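Local coordinates for uncharacterized lipoprotein YjhA (PDB 3CFU) that is of unknown function but is probably a membrane-attached lipoprotein, the modelled piece consisting largely of its DUF4352 beta domain, at residues A[133-136]-A[137-141]. Numbering follows the deposited sequence.
Sequences SSNT and EERVK
Arg139 lays its side chain back over the turn that precedes it and meets the amide of Asn135, a compact example of how a loop that leads into a 3-10 segment can be pinned by one long side chain. Its NE donates to Asn135 OD1 at 2.9 Å with a fairly straight N-H...O angle of 159°. The oxygen sits at the guanidinium edge, nearly in its plane, whereas NE approaches OD1 from above the amide, the two flat groups being turned 65° apart. The torsions explain the reach: CG of Arg139 stands between its own backbone N and carbonyl carbon (chi1 51°), and the chain then runs extended to NE. On the way, Arg139 CG passes 3.0 Å from Asn135 O, and one guanidinium face lies over Thr136 CA. This buried side is knitted further by NH2, which bonds to the backbone carbonyl oxygens of Asp130 and Asn132, while Asn135 ND2 turns to Asp61. A leucine in place of Arg139 would probably leave Asn135 OD1 without its NE donor and take the guanidinium bonds from those two backbone carbonyls. The exposed residues are looser: the Glu138 carboxylate merely skirts the turn, its OE1 4.0 Å from Asn135 CB, and, apart from it, Val140 CG1 comes no nearer than 3.7 Å to Thr136 O. Along the backbone, Arg139 N bonds to Thr136 O at 3.1 Å, the i to i+3 link typical of a 3-10 turn, here in the loop between helix 126-129 and strand 146-149.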
loop_
_atom_site.group_PDB
_atom_site.type_symbol
_atom_site.label_atom_id
_atom_site.label_comp_id
_atom_site.label_asym_id
_atom_site.label_seq_id
_atom_site.Cartn_x
_atom_site.Cartn_y
_atom_site.Cartn_z
ATOM N N SER A 133 2.666 -10.562 -16.152
ATOM C CA SER A 133 3.830 -11.325 -16.608
ATOM C C SER A 133 4.143 -11.214 -18.111
ATOM O O SER A 133 5.208 -11.630 -18.562
ATOM C CB SER A 133 3.667 -12.809 -16.219
ATOM O OG SER A 133 2.521 -13.404 -16.815
ATOM N N SER A 134 3.231 -10.632 -18.876
ATOM C CA SER A 134 3.421 -10.501 -20.321
ATOM C C SER A 134 4.358 -9.394 -20.790
ATOM O O SER A 134 4.878 -9.462 -21.903
ATOM C CB SER A 134 2.069 -10.287 -20.996
ATOM O OG SER A 134 1.535 -9.025 -20.635
ATOM N N ASN A 135 4.579 -8.393 -19.942
ATOM C CA ASN A 135 5.407 -7.241 -20.294
ATOM C C ASN A 135 6.393 -6.865 -19.209
ATOM O O ASN A 135 6.702 -5.690 -19.032
ATOM C CB ASN A 135 4.496 -6.040 -20.559
ATOM C CG ASN A 135 3.675 -5.631 -19.323
ATOM O OD1 ASN A 135 3.702 -6.295 -18.282
ATOM N ND2 ASN A 135 2.939 -4.527 -19.445
ATOM N N THR A 136 6.883 -7.865 -18.491
ATOM C CA THR A 136 7.818 -7.651 -17.395
ATOM C C THR A 136 9.142 -7.017 -17.800
ATOM O O THR A 136 9.568 -6.035 -17.198
ATOM C CB THR A 136 8.096 -8.967 -16.679
ATOM O OG1 THR A 136 6.847 -9.592 -16.351
ATOM C CG2 THR A 136 8.877 -8.714 -15.406
ATOM N N GLU A 137 9.803 -7.574 -18.808
ATOM C CA GLU A 137 11.073 -7.006 -19.254
ATOM C C GLU A 137 10.842 -5.601 -19.783
ATOM O O GLU A 137 11.704 -4.733 -19.663
ATOM C CB GLU A 137 11.704 -7.865 -20.360
ATOM C CG GLU A 137 12.409 -9.118 -19.867
ATOM C CD GLU A 137 13.654 -8.809 -19.044
ATOM O OE1 GLU A 137 13.563 -7.995 -18.095
ATOM O OE2 GLU A 137 14.725 -9.384 -19.339
ATOM N N GLU A 138 9.666 -5.380 -20.362
ATOM C CA GLU A 138 9.323 -4.084 -20.937
ATOM C C GLU A 138 9.058 -2.993 -19.910
ATOM O O GLU A 138 8.639 -1.891 -20.269
ATOM C CB GLU A 138 8.108 -4.232 -21.854
ATOM C CG GLU A 138 8.336 -5.192 -23.015
ATOM C CD GLU A 138 7.045 -5.590 -23.712
ATOM O OE1 GLU A 138 6.198 -4.698 -23.939
ATOM O OE2 GLU A 138 6.881 -6.790 -24.039
ATOM N N ARG A 139 9.309 -3.283 -18.638
ATOM C CA ARG A 139 9.072 -2.289 -17.600
ATOM C C ARG A 139 10.001 -2.373 -16.385
ATOM O O ARG A 139 9.676 -1.867 -15.309
ATOM C CB ARG A 139 7.594 -2.339 -17.167
ATOM C CG ARG A 139 7.055 -3.713 -16.802
ATOM C CD ARG A 139 5.523 -3.700 -16.615
ATOM N NE ARG A 139 5.037 -4.975 -16.076
ATOM C CZ ARG A 139 5.111 -5.319 -14.791
ATOM N NH1 ARG A 139 5.639 -4.484 -13.903
ATOM N NH2 ARG A 139 4.683 -6.512 -14.391
ATOM N N VAL A 140 11.162 -2.992 -16.566
ATOM C CA VAL A 140 12.132 -3.105 -15.486
ATOM C C VAL A 140 12.588 -1.725 -15.003
ATOM O O VAL A 140 13.020 -1.572 -13.865
ATOM C CB VAL A 140 13.377 -3.907 -15.924
ATOM C CG1 VAL A 140 13.039 -5.388 -16.023
ATOM C CG2 VAL A 140 13.869 -3.399 -17.268
ATOM N N LYS A 141 12.489 -0.720 -15.865
ATOM C CA LYS A 141 12.901 0.627 -15.489
ATOM C C LYS A 141 12.042 1.225 -14.369
ATOM O O LYS A 141 12.473 2.137 -13.663
ATOM C CB LYS A 141 12.885 1.542 -16.714
ATOM C CG LYS A 141 13.975 1.227 -17.736
ATOM C CD LYS A 141 14.010 2.275 -18.848
ATOM C CE LYS A 141 15.243 2.145 -19.737
ATOM N NZ LYS A 141 14.990 1.306 -20.940
#